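Local coordinates for extracellular solute-binding protein, family 5 (Chelativorans sp., PDB 6WM6), which binds EDTA and related aminopolycarboxylates in the periplasm, probably delivering them to an ABC transporter for uptake, at residues A84-P89 / P552-A557; A103-T106 / T112-Y115; Q141-C146 / N152-H157; D158-L163 / Q184-F189. One frame throughout, in Å; residues are numbered along the deposited sequence. Where two conformers were deposited one is given.

In the fold
From the N terminus, residues 84-89 come first, and their partner 552-557 lies close to the C-terminal end, so contact 1 closes a loop of 462 residues that encloses the other three contacts. These follow one another in series without crossing. Contact 2 closes the tight hairpin of strands 100-108 and 111-117, contact 3 a short loop after helix 131-141, and contact 4 the excursion from strand 160-165 through strand 171-176 to the loop 184-189. Contacts 2 and 4 share the four-stranded antiparallel sheet. Residues 184-189 also meet segment 84-89 of contact 1, where A84 N lies 3.0 Å from F187 O, while R144 of contact 3 reaches the backbone at 158-160.

Contact 1: A84-P89 / P552-A557; sequences AFMVQP and PAYNTA. With EDO (1,2-ethanediol), chain G.
The short strand 85-87 of a two-stranded antiparallel sheet and the residues just after it receive a loop from the C-terminal end of the chain, with the side chains of M86, Q88 and P89 gathered along Y554. The tyrosine supplies more than half of the buried surface. Its CG stands between the backbone N and the carbonyl carbon (chi1 81°), which swings the ring toward the strand, while N555 CB lies over one face of that ring. M86, a flexible apolar chain bent at chi2 and chi3, brings CG to 3.9 Å from Y554 CB at the root of the ring. At the far end P89 crosses the side chain at about a right angle, with CD 3.7 Å from Y554 CZ; the compact, rigid ring of a proline offers CG and CD to the phenol end. Y554 OH, 3.5 Å from P89 CG, finds its polar partner in R544. Between M86 and P89, Q88 OE1 meets the ring edge near its plane, 3.6 Å from Y554 CE2. The amide is fixed by a nearly straight bond from Q88 NE2 to M86 O (3.0 Å, 173°), the donor standing above the carbonyl plane. An alanine at Q88 would remove this amide, and M86 O would probably lose that donor while the ring edge at CE2 lost its polar neighbour. Beyond the tyrosine, 1,2-ethanediol O1 donates to A553 O (2.7 Å) and accepts from T556 N and OG1. The arrangement is a late loop packed against an early two-stranded sheet in a family 5 solute-binding protein.

Contact 2: A103-T106 / T112-Y115; sequences AELT and TVVY
Backbone hydrogen bonds join A103-T106 to T112-Y115 as antiparallel strands. E104 and V114 form a hydrogen-bonded pair: E104 N donates to V114 O at 3.0 Å, and V114 N returns a straighter bond to E104 O (2.9 Å, 166°) in the carbonyl plane. T106 N adds a third bond to T112 O, 2.9 Å long. A103 with Y115 and L105 with V113 are the non-hydrogen-bonded pairs, where CA-H...O contacts fill in, as from A103 CA to V114 O at 3.3 Å.

Apolar packing divides between the two faces. On the face of A103, L105, V113 and Y115, A103 CB fits 3.9 Å from Y115 CD2, a close approach that suits a small methyl group. V113 CG1 lies over one face of that ring, toward its rim. L105 crosses V113 at about a right angle, CD1 4.2 Å from V113 CG2. On V114's side, T106 CG2 meets V114 CG2 at 3.8 Å; beta-branched valines such as V113 and V114 suit an extended strand. E104, on V114's face, is exposed, as suits a charged residue. Strand 111-117 pairs on its other side with strand 171-176, so this is a beta hairpin at the margin of a four-stranded antiparallel sheet.

Contact 3: Q141-C146 / N152-H157; sequences QNRRDC and NASYGH. With SO4 (sulfate ion), chain D.
S154 OG donates a short bond to Q141 O (2.7 Å), capturing a carbonyl at the end of helix 131-141; with OG anti to the backbone N (chi1 -172°), the hydroxyl reaches back to it and also accepts from D158 N. Beside it Q141 and H157 run side by side, their CB atoms 3.6 Å apart and Q141 CG over one face of the imidazole. The third link is a sulfate, probably from the crystallisation liquor: O1 takes bonds from R143 NH2 (2.8 Å), in the guanidinium plane, and from S154 N (2.9 Å), while O2 takes one from Y155 N. A water bridges R143 NH2 and N152 O.

In the next shell, a type I' turn from S154 to H157 sets these groups. Glycine suits position 156, since at its backbone angles a CB would press on Y155 O. H157 ND1 and N both donate to S154 O. On the other segment, R143 leaves the helix with positive phi, and N142 OD1 accepts from R144 N and D145 N as an Asx turn and motif, with N142 ND2 returning a bond to D145 OD2 (2.9 Å). Farther out, C146 abuts helix 202-212, A153 touches Q473 of helix 467-474, and R144 bonds to D158 O and to I160 O, at the start of strand 160-165.

Contact 4: D158-L163 / Q184-F189; sequences DFIETL and QGLFMF
I160 and L163 project from the border strand of the four-stranded antiparallel sheet toward L186 and F187, forming a buried apolar cluster between that sheet and the loop 184-189. The strand carries a classic beta bulge, with E161 and T162 both facing T175. The extra residue lets I160 and L163, three positions apart, both point inward at the loop, whereas in a regular strand they would lie on opposite faces. I160 and L186 reach toward each other tip to tip, methyl CD1 against methyl CD1 at 3.8 Å. In I160, CG1 is anti to the carbonyl carbon (chi1 -67°) and the chain runs on extended, which carries its terminal methyl deep enough to touch the ring as well, 3.8 Å from F187 CE2. L163 and F187 likewise come from opposite directions. Both approaches to the ring are oblique, and a long, flat phenylalanine suits the position because its far end can touch both aliphatic chains at once. An alanine in place of F187 would probably open a gap in front of I160 and L163 and leave Y115 and H157 without the ring they pack against. F187 has positive phi (58°), a left-handed conformation within the loop. Its backbone is held too, F187 N accepting no freedom to shift while it bonds to H157 NE2. W138 of helix 131-141 touches both L163 and F187, covering the cluster from the helix side. At the outer end of the ring, L163 CD2 rests 3.8 Å from F187 CZ and 4.0 Å from F187 CE1.

Contact 1: A84-P89 / P552-A557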
loop_
_atom_site.group_PDB
_atom_site.type_symbol
_atom_site.label_atom_id
_atom_site.label_comp_id
_atom_site.label_asym_id
_atom_site.label_seq_id
_atom_site.Cartn_x
_atom_site.Cartn_y
_atom_site.Cartn_z
ATOM N N ALA A 84 5.156 -7.635 -15.054
ATOM C CA ALA A 84 5.064 -6.950 -16.339
ATOM C C ALA A 84 5.502 -5.493 -16.224
ATOM O O ALA A 84 6.280 -5.010 -17.063
ATOM C CB ALA A 84 3.641 -7.060 -16.907
ATOM N N PHE A 85 4.990 -4.772 -15.213
ATOM C CA PHE A 85 5.377 -3.413 -14.901
ATOM C C PHE A 85 5.706 -3.343 -13.425
ATOM O O PHE A 85 5.253 -4.168 -12.631
ATOM C CB PHE A 85 4.237 -2.401 -15.174
ATOM C CG PHE A 85 3.872 -2.245 -16.628
ATOM C CD1 PHE A 85 3.124 -3.202 -17.290
ATOM C CD2 PHE A 85 4.276 -1.120 -17.327
ATOM C CE1 PHE A 85 2.792 -3.056 -18.642
ATOM C CE2 PHE A 85 3.945 -0.971 -18.676
ATOM C CZ PHE A 85 3.218 -1.946 -19.331
ATOM N N MET A 86 6.506 -2.341 -13.045
ATOM C CA MET A 86 6.912 -2.146 -11.658
ATOM C C MET A 86 6.780 -0.689 -11.272
ATOM O O MET A 86 7.139 0.216 -12.040
ATOM C CB MET A 86 8.343 -2.611 -11.470
ATOM C CG MET A 86 8.874 -2.494 -10.046
ATOM S SD MET A 86 7.816 -3.250 -8.795
ATOM C CE MET A 86 7.498 -4.860 -9.537
ATOM N N VAL A 87 6.250 -0.464 -10.074
ATOM C CA VAL A 87 6.106 0.890 -9.546
ATOM C C VAL A 87 7.457 1.426 -9.108
ATOM O O VAL A 87 8.199 0.742 -8.384
ATOM C CB VAL A 87 5.114 0.912 -8.377
ATOM C CG1 VAL A 87 4.836 2.361 -7.974
ATOM C CG2 VAL A 87 3.802 0.199 -8.739
ATOM N N GLN A 88 7.774 2.625 -9.552
ATOM C CA GLN A 88 9.052 3.287 -9.346
ATOM C C GLN A 88 8.939 4.345 -8.257
ATOM O O GLN A 88 7.835 4.737 -7.856
ATOM C CB GLN A 88 9.493 3.981 -10.646
ATOM C CG GLN A 88 9.531 3.076 -11.867
ATOM C CD GLN A 88 10.540 1.982 -11.711
ATOM O OE1 GLN A 88 11.758 2.255 -11.643
ATOM N NE2 GLN A 88 10.087 0.749 -11.623
ATOM N N PRO A 89 10.068 4.889 -7.799
ATOM C CA PRO A 89 9.996 5.819 -6.660
ATOM C C PRO A 89 9.234 7.087 -6.941
ATOM O O PRO A 89 8.727 7.694 -5.979
ATOM C CB PRO A 89 11.475 6.071 -6.303
ATOM C CG PRO A 89 12.143 4.769 -6.665
ATOM C CD PRO A 89 11.433 4.315 -7.941
ATOM N N PRO A 552 11.151 -0.893 -1.288
ATOM C CA PRO A 552 12.574 -0.842 -1.670
ATOM C C PRO A 552 13.090 -2.049 -2.410
ATOM O O PRO A 552 14.104 -1.928 -3.110
ATOM C CB PRO A 552 13.306 -0.646 -0.332
ATOM C CG PRO A 552 12.278 -0.115 0.605
ATOM C CD PRO A 552 10.924 -0.626 0.151
ATOM N N ALA A 553 12.477 -3.215 -2.278
ATOM C CA ALA A 553 12.938 -4.395 -2.984
ATOM C C ALA A 553 12.498 -4.453 -4.432
ATOM O O ALA A 553 12.661 -5.495 -5.087
ATOM C CB ALA A 553 12.541 -5.676 -2.226
ATOM N N TYR A 554 12.044 -3.343 -4.988
ATOM C CA TYR A 554 11.673 -3.309 -6.405
ATOM C C TYR A 554 12.834 -3.543 -7.356
ATOM O O TYR A 554 12.581 -3.894 -8.527
ATOM C CB TYR A 554 10.999 -1.981 -6.766
ATOM C CG TYR A 554 11.926 -0.807 -7.020
ATOM C CD1 TYR A 554 12.716 -0.264 -6.010
ATOM C CD2 TYR A 554 11.994 -0.224 -8.293
ATOM C CE1 TYR A 554 13.563 0.811 -6.266
ATOM C CE2 TYR A 554 12.842 0.862 -8.536
ATOM C CZ TYR A 554 13.603 1.366 -7.514
ATOM O OH TYR A 554 14.455 2.428 -7.746
ATOM N N ASN A 555 14.080 -3.370 -6.913
ATOM C CA ASN A 555 15.236 -3.422 -7.824
ATOM C C ASN A 555 16.401 -4.226 -7.244
ATOM O O ASN A 555 17.567 -3.850 -7.404
ATOM C CB ASN A 555 15.715 -2.021 -8.198
ATOM C CG ASN A 555 16.391 -1.333 -7.054
ATOM O OD1 ASN A 555 16.053 -1.588 -5.894
ATOM N ND2 ASN A 555 17.335 -0.449 -7.348
ATOM N N THR A 556 16.131 -5.357 -6.589
ATOM C CA THR A 556 17.198 -6.107 -5.936
ATOM C C THR A 556 18.263 -6.609 -6.904
ATOM O O THR A 556 19.398 -6.846 -6.470
ATOM C CB THR A 556 16.714 -7.292 -5.082
ATOM O OG1 THR A 556 16.123 -8.319 -5.907
ATOM C CG2 THR A 556 15.758 -6.845 -3.980
ATOM N N ALA A 557 17.953 -6.765 -8.196
ATOM C CA ALA A 557 19.001 -7.134 -9.142
ATOM C C ALA A 557 20.163 -6.158 -9.114
ATOM O O ALA A 557 21.283 -6.536 -9.497
ATOM C CB ALA A 557 18.455 -7.197 -10.565
HETATM C C1 EDO G . 13.167 -7.142 -8.153
HETATM O O1 EDO G . 13.707 -7.225 -6.835
HETATM C C2 EDO G . 14.200 -7.589 -9.192
HETATM O O2 EDO G . 15.283 -6.627 -9.347
#

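Contact 2: A103-T106 / T112-Y115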
loop_
_atom_site.group_PDB
_atom_site.type_symbol
_atom_site.label_atom_id
_atom_site.label_comp_id
_atom_site.label_asym_id
_atom_site.label_seq_id
_atom_site.Cartn_x
_atom_site.Cartn_y
_atom_site.Cartn_z
ATOM N N ALA A 103 4.856 -3.953 -24.547
ATOM C CA ALA A 103 3.482 -4.095 -24.086
ATOM C C ALA A 103 2.756 -2.901 -24.682
ATOM O O ALA A 103 3.194 -1.754 -24.493
ATOM C CB ALA A 103 3.404 -4.078 -22.575
ATOM N N GLU A 104 1.705 -3.143 -25.445
ATOM C CA GLU A 104 1.093 -2.097 -26.259
ATOM C C GLU A 104 -0.420 -2.247 -26.255
ATOM O O GLU A 104 -0.945 -3.360 -26.419
ATOM C CB GLU A 104 1.609 -2.175 -27.707
ATOM C CG GLU A 104 1.084 -1.071 -28.622
ATOM C CD GLU A 104 1.707 -1.100 -29.989
ATOM O OE1 GLU A 104 2.067 -2.194 -30.475
ATOM O OE2 GLU A 104 1.833 0.003 -30.598
ATOM N N LEU A 105 -1.107 -1.128 -26.058
ATOM C CA LEU A 105 -2.550 -1.022 -26.273
ATOM C C LEU A 105 -2.754 -0.886 -27.772
ATOM O O LEU A 105 -2.562 0.187 -28.352
ATOM C CB LEU A 105 -3.073 0.212 -25.550
ATOM C CG LEU A 105 -4.547 0.533 -25.701
ATOM C CD1 LEU A 105 -5.372 -0.398 -24.855
ATOM C CD2 LEU A 105 -4.795 1.991 -25.311
ATOM N N THR A 106 -3.094 -1.989 -28.426
ATOM C CA THR A 106 -3.113 -2.007 -29.886
ATOM C C THR A 106 -4.458 -1.618 -30.481
ATOM O O THR A 106 -4.521 -1.273 -31.673
ATOM C CB THR A 106 -2.731 -3.400 -30.408
ATOM O OG1 THR A 106 -3.635 -4.364 -29.844
ATOM C CG2 THR A 106 -1.299 -3.753 -30.076
ATOM N N THR A 112 -7.589 -3.932 -26.512
ATOM C CA THR A 112 -6.702 -5.058 -26.759
ATOM C C THR A 112 -5.302 -4.643 -26.353
ATOM O O THR A 112 -4.848 -3.551 -26.722
ATOM C CB THR A 112 -6.715 -5.431 -28.253
ATOM O OG1 THR A 112 -8.051 -5.714 -28.697
ATOM C CG2 THR A 112 -5.862 -6.662 -28.479
ATOM N N VAL A 113 -4.638 -5.496 -25.587
ATOM C CA VAL A 113 -3.257 -5.295 -25.171
ATOM C C VAL A 113 -2.445 -6.487 -25.651
ATOM O O VAL A 113 -2.862 -7.639 -25.469
ATOM C CB VAL A 113 -3.130 -5.136 -23.647
ATOM C CG1 VAL A 113 -1.648 -5.094 -23.230
ATOM C CG2 VAL A 113 -3.860 -3.901 -23.166
ATOM N N VAL A 114 -1.292 -6.220 -26.264
ATOM C CA VAL A 114 -0.375 -7.260 -26.730
ATOM C C VAL A 114 0.921 -7.150 -25.951
ATOM O O VAL A 114 1.523 -6.062 -25.877
ATOM C CB VAL A 114 -0.105 -7.162 -28.246
ATOM C CG1 VAL A 114 0.947 -8.185 -28.665
ATOM C CG2 VAL A 114 -1.390 -7.384 -29.006
ATOM N N TYR A 115 1.344 -8.266 -25.365
ATOM C CA TYR A 115 2.618 -8.389 -24.671
ATOM C C TYR A 115 3.540 -9.232 -25.540
ATOM O O TYR A 115 3.153 -10.314 -25.998
ATOM C CB TYR A 115 2.466 -9.074 -23.310
ATOM C CG TYR A 115 1.520 -8.412 -22.333
ATOM C CD1 TYR A 115 0.173 -8.729 -22.332
ATOM C CD2 TYR A 115 1.967 -7.470 -21.404
ATOM C CE1 TYR A 115 -0.704 -8.138 -21.439
ATOM C CE2 TYR A 115 1.099 -6.863 -20.521
ATOM C CZ TYR A 115 -0.233 -7.196 -20.540
ATOM O OH TYR A 115 -1.131 -6.597 -19.673
#

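Contact 3: Q141-C146 / N152-H157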
loop_
_atom_site.group_PDB
_atom_site.type_symbol
_atom_site.label_atom_id
_atom_site.label_comp_id
_atom_site.label_asym_id
_atom_site.label_seq_id
_atom_site.Cartn_x
_atom_site.Cartn_y
_atom_site.Cartn_z
ATOM N N GLN A 141 -7.170 -14.910 -11.134
ATOM C CA GLN A 141 -7.576 -13.578 -10.703
ATOM C C GLN A 141 -8.892 -13.099 -11.294
ATOM O O GLN A 141 -9.380 -12.049 -10.859
ATOM C CB GLN A 141 -6.499 -12.550 -11.076
ATOM C CG GLN A 141 -5.114 -12.801 -10.500
ATOM C CD GLN A 141 -5.098 -12.861 -8.987
ATOM O OE1 GLN A 141 -5.353 -11.857 -8.297
ATOM N NE2 GLN A 141 -4.822 -14.038 -8.451
ATOM N N ASN A 142 -9.449 -13.791 -12.276
ATOM C CA ASN A 142 -10.551 -13.220 -13.067
ATOM C C ASN A 142 -11.940 -13.504 -12.509
ATOM O O ASN A 142 -12.922 -13.104 -13.142
ATOM C CB ASN A 142 -10.453 -13.620 -14.542
ATOM C CG ASN A 142 -10.760 -15.082 -14.800
ATOM O OD1 ASN A 142 -11.356 -15.775 -13.971
ATOM N ND2 ASN A 142 -10.375 -15.556 -15.969
ATOM N N ARG A 143 -12.044 -14.184 -11.364
ATOM C CA ARG A 143 -13.301 -14.440 -10.665
ATOM C C ARG A 143 -14.167 -15.497 -11.339
ATOM O O ARG A 143 -15.201 -15.892 -10.784
ATOM C CB ARG A 143 -14.128 -13.151 -10.536
ATOM C CG ARG A 143 -13.448 -12.009 -9.810
ATOM C CD ARG A 143 -13.326 -12.295 -8.332
ATOM N NE ARG A 143 -12.980 -11.114 -7.535
ATOM C CZ ARG A 143 -12.660 -11.168 -6.246
ATOM N NH1 ARG A 143 -12.652 -12.344 -5.622
ATOM N NH2 ARG A 143 -12.355 -10.069 -5.575
ATOM N N ARG A 144 -13.777 -15.970 -12.522
ATOM C CA ARG A 144 -14.615 -16.893 -13.286
ATOM C C ARG A 144 -14.025 -18.290 -13.395
ATOM O O ARG A 144 -14.700 -19.271 -13.064
ATOM C CB ARG A 144 -14.861 -16.337 -14.695
ATOM C CG ARG A 144 -15.648 -15.050 -14.710
ATOM C CD ARG A 144 -15.941 -14.590 -16.129
ATOM N NE ARG A 144 -14.720 -14.362 -16.905
ATOM C CZ ARG A 144 -14.051 -13.207 -16.934
ATOM N NH1 ARG A 144 -14.460 -12.179 -16.205
ATOM N NH2 ARG A 144 -12.966 -13.107 -17.675
ATOM N N ASP A 145 -12.777 -18.416 -13.843
ATOM C CA ASP A 145 -12.198 -19.731 -14.097
ATOM C C ASP A 145 -11.763 -20.467 -12.834
ATOM O O ASP A 145 -11.568 -21.686 -12.891
ATOM C CB ASP A 145 -11.015 -19.585 -15.069
ATOM C CG ASP A 145 -11.461 -19.278 -16.491
ATOM O OD1 ASP A 145 -12.057 -20.173 -17.128
ATOM O OD2 ASP A 145 -11.240 -18.152 -16.979
ATOM N N CYS A 146 -11.623 -19.780 -11.704
ATOM C CA CYS A 146 -11.212 -20.401 -10.439
ATOM C C CYS A 146 -11.946 -19.715 -9.297
ATOM O O CYS A 146 -11.349 -18.974 -8.509
ATOM C CB CYS A 146 -9.695 -20.295 -10.230
ATOM S SG CYS A 146 -9.105 -20.964 -8.605
ATOM N N ASN A 152 -6.687 -11.720 -3.174
ATOM C CA ASN A 152 -6.887 -10.420 -2.544
ATOM C C ASN A 152 -7.912 -9.584 -3.313
ATOM O O ASN A 152 -8.928 -9.155 -2.754
ATOM C CB ASN A 152 -5.574 -9.672 -2.438
ATOM C CG ASN A 152 -5.765 -8.311 -1.819
ATOM O OD1 ASN A 152 -6.336 -8.194 -0.735
ATOM N ND2 ASN A 152 -5.337 -7.296 -2.511
ATOM N N ALA A 153 -7.637 -9.299 -4.594
ATOM C CA ALA A 153 -8.599 -8.568 -5.415
ATOM C C ALA A 153 -8.244 -8.765 -6.881
ATOM O O ALA A 153 -7.088 -9.007 -7.211
ATOM C CB ALA A 153 -8.582 -7.066 -5.096
ATOM N N SER A 154 -9.242 -8.608 -7.746
ATOM C CA SER A 154 -9.037 -8.858 -9.173
ATOM C C SER A 154 -8.263 -7.724 -9.832
ATOM O O SER A 154 -7.451 -7.965 -10.736
ATOM C CB SER A 154 -10.379 -9.044 -9.875
ATOM O OG SER A 154 -10.214 -9.473 -11.224
ATOM N N TYR A 155 -8.575 -6.485 -9.432
ATOM C CA TYR A 155 -7.886 -5.281 -9.897
ATOM C C TYR A 155 -7.886 -5.196 -11.412
ATOM O O TYR A 155 -6.938 -4.710 -12.038
ATOM C CB TYR A 155 -6.498 -5.181 -9.298
ATOM C CG TYR A 155 -6.511 -4.773 -7.842
ATOM C CD1 TYR A 155 -7.396 -3.805 -7.382
ATOM C CD2 TYR A 155 -5.640 -5.350 -6.936
ATOM C CE1 TYR A 155 -7.409 -3.423 -6.065
ATOM C CE2 TYR A 155 -5.643 -4.967 -5.604
ATOM C CZ TYR A 155 -6.530 -4.004 -5.181
ATOM O OH TYR A 155 -6.533 -3.617 -3.869
ATOM N N GLY A 156 -8.971 -5.655 -12.001
ATOM C CA GLY A 156 -9.200 -5.530 -13.415
ATOM C C GLY A 156 -8.924 -6.769 -14.226
ATOM O O GLY A 156 -9.243 -6.772 -15.410
ATOM N N HIS A 157 -8.323 -7.821 -13.647
ATOM C CA HIS A 157 -8.088 -9.023 -14.435
ATOM C C HIS A 157 -9.405 -9.591 -14.949
ATOM O O HIS A 157 -9.448 -10.195 -16.028
ATOM C CB HIS A 157 -7.309 -10.084 -13.633
ATOM C CG HIS A 157 -5.863 -9.738 -13.418
ATOM N ND1 HIS A 157 -5.412 -9.143 -12.256
ATOM C CD2 HIS A 157 -4.772 -9.875 -14.218
ATOM C CE1 HIS A 157 -4.102 -8.935 -12.351
ATOM N NE2 HIS A 157 -3.690 -9.381 -13.523
HETATM S S SO4 D . -12.122 -6.349 -7.401
HETATM O O1 SO4 D . -11.886 -7.739 -6.972
HETATM O O2 SO4 D . -10.838 -5.702 -7.686
HETATM O O3 SO4 D . -12.748 -5.579 -6.326
HETATM O O4 SO4 D . -12.951 -6.338 -8.600
HETATM O O HOH W 1 -5.107 -9.276 -9.172
HETATM O O HOH W 2 -5.054 -10.545 -5.808
HETATM O O HOH W 3 -11.576 -8.779 -3.182
#

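Contact 4: D158-L163 / Q184-F189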
loop_
_atom_site.group_PDB
_atom_site.type_symbol
_atom_site.label_atom_id
_atom_site.label_comp_id
_atom_site.label_asym_id
_atom_site.label_seq_id
_atom_site.Cartn_x
_atom_site.Cartn_y
_atom_site.Cartn_z
ATOM N N ASP A 158 -10.499 -9.382 -14.208
ATOM C CA ASP A 158 -11.805 -9.846 -14.656
ATOM C C ASP A 158 -12.313 -9.097 -15.889
ATOM O O ASP A 158 -13.250 -9.585 -16.546
ATOM C CB ASP A 158 -12.846 -9.835 -13.525
ATOM C CG ASP A 158 -12.982 -8.509 -12.824
ATOM O OD1 ASP A 158 -12.184 -7.585 -13.022
ATOM O OD2 ASP A 158 -13.940 -8.378 -12.015
ATOM N N PHE A 159 -11.752 -7.937 -16.215
ATOM C CA PHE A 159 -12.136 -7.205 -17.418
ATOM C C PHE A 159 -11.522 -7.813 -18.676
ATOM O O PHE A 159 -11.943 -7.469 -19.782
ATOM C CB PHE A 159 -11.698 -5.739 -17.345
ATOM C CG PHE A 159 -12.520 -4.879 -16.424
ATOM C CD1 PHE A 159 -12.670 -5.197 -15.083
ATOM C CD2 PHE A 159 -13.114 -3.714 -16.899
ATOM C CE1 PHE A 159 -13.420 -4.378 -14.237
ATOM C CE2 PHE A 159 -13.862 -2.905 -16.063
ATOM C CZ PHE A 159 -14.005 -3.236 -14.730
ATOM N N ILE A 160 -10.516 -8.676 -18.535
ATOM C CA ILE A 160 -9.982 -9.421 -19.673
ATOM C C ILE A 160 -10.908 -10.609 -19.923
ATOM O O ILE A 160 -11.108 -11.462 -19.048
ATOM C CB ILE A 160 -8.539 -9.878 -19.412
ATOM C CG1 ILE A 160 -7.598 -8.661 -19.350
ATOM C CG2 ILE A 160 -8.085 -10.890 -20.480
ATOM C CD1 ILE A 160 -6.181 -9.005 -18.908
ATOM N N GLU A 161 -11.496 -10.655 -21.108
ATOM C CA GLU A 161 -12.438 -11.703 -21.479
ATOM C C GLU A 161 -11.787 -12.856 -22.223
ATOM O O GLU A 161 -12.202 -14.016 -22.039
ATOM C CB GLU A 161 -13.540 -11.095 -22.364
ATOM C CG GLU A 161 -14.687 -12.028 -22.680
ATOM C CD GLU A 161 -15.805 -11.314 -23.411
ATOM O OE1 GLU A 161 -15.498 -10.499 -24.305
ATOM O OE2 GLU A 161 -16.982 -11.556 -23.076
ATOM N N THR A 162 -10.777 -12.581 -23.034
ATOM C CA THR A 162 -10.012 -13.615 -23.725
ATOM C C THR A 162 -8.531 -13.285 -23.614
ATOM O O THR A 162 -8.127 -12.121 -23.668
ATOM C CB THR A 162 -10.381 -13.815 -25.195
ATOM O OG1 THR A 162 -10.074 -12.654 -25.953
ATOM C CG2 THR A 162 -11.864 -14.167 -25.337
ATOM N N LEU A 163 -7.722 -14.319 -23.448
ATOM C CA LEU A 163 -6.283 -14.171 -23.287
ATOM C C LEU A 163 -5.645 -15.311 -24.056
ATOM O O LEU A 163 -5.777 -16.478 -23.660
ATOM C CB LEU A 163 -5.899 -14.198 -21.811
ATOM C CG LEU A 163 -4.453 -13.824 -21.477
ATOM C CD1 LEU A 163 -4.117 -12.445 -21.955
ATOM C CD2 LEU A 163 -4.269 -13.919 -19.968
ATOM N N GLN A 184 -1.890 -1.489 -17.128
ATOM C CA GLN A 184 -0.486 -1.661 -16.777
ATOM C C GLN A 184 -0.284 -2.175 -15.356
ATOM O O GLN A 184 0.835 -2.570 -15.008
ATOM C CB GLN A 184 0.280 -0.358 -16.997
ATOM C CG GLN A 184 0.342 0.051 -18.474
ATOM C CD GLN A 184 1.156 1.302 -18.732
ATOM O OE1 GLN A 184 1.589 1.984 -17.819
ATOM N NE2 GLN A 184 1.412 1.577 -20.003
ATOM N N GLY A 185 -1.327 -2.197 -14.547
ATOM C CA GLY A 185 -1.292 -2.822 -13.231
ATOM C C GLY A 185 -1.514 -4.308 -13.233
ATOM O O GLY A 185 -1.361 -4.944 -12.179
ATOM N N LEU A 186 -1.860 -4.884 -14.383
ATOM C CA LEU A 186 -2.159 -6.308 -14.496
ATOM C C LEU A 186 -0.895 -7.130 -14.730
ATOM O O LEU A 186 0.109 -6.639 -15.225
ATOM C CB LEU A 186 -3.135 -6.535 -15.658
ATOM C CG LEU A 186 -4.435 -5.735 -15.542
ATOM C CD1 LEU A 186 -5.327 -5.984 -16.756
ATOM C CD2 LEU A 186 -5.191 -6.085 -14.269
ATOM N N PHE A 187 -0.931 -8.398 -14.324
ATOM C CA PHE A 187 0.222 -9.278 -14.483
ATOM C C PHE A 187 1.460 -8.720 -13.781
ATOM O O PHE A 187 2.586 -8.871 -14.260
ATOM C CB PHE A 187 0.492 -9.578 -15.963
ATOM C CG PHE A 187 -0.718 -10.056 -16.691
ATOM C CD1 PHE A 187 -1.198 -11.336 -16.499
ATOM C CD2 PHE A 187 -1.384 -9.226 -17.540
ATOM C CE1 PHE A 187 -2.327 -11.786 -17.162
ATOM C CE2 PHE A 187 -2.518 -9.664 -18.215
ATOM C CZ PHE A 187 -2.988 -10.941 -18.003
ATOM N N MET A 188 1.271 -8.095 -12.615
ATOM C CA MET A 188 2.397 -7.568 -11.863
ATOM C C MET A 188 3.126 -8.661 -11.102
ATOM O O MET A 188 4.241 -8.425 -10.608
ATOM C CB MET A 188 1.969 -6.442 -10.926
ATOM C CG MET A 188 3.155 -5.664 -10.352
ATOM S SD MET A 188 2.735 -4.139 -9.496
ATOM C CE MET A 188 2.222 -3.121 -10.860
ATOM N N PHE A 189 2.515 -9.834 -10.955
ATOM C CA PHE A 189 3.118 -10.951 -10.246
ATOM C C PHE A 189 2.789 -12.205 -11.033
ATOM O O PHE A 189 1.620 -12.605 -11.097
ATOM C CB PHE A 189 2.583 -11.058 -8.821
ATOM C CG PHE A 189 2.743 -9.788 -8.029
ATOM C CD1 PHE A 189 3.935 -9.480 -7.424
ATOM C CD2 PHE A 189 1.676 -8.919 -7.923
ATOM C CE1 PHE A 189 4.070 -8.277 -6.715
ATOM C CE2 PHE A 189 1.810 -7.719 -7.208
ATOM C CZ PHE A 189 3.008 -7.423 -6.615
#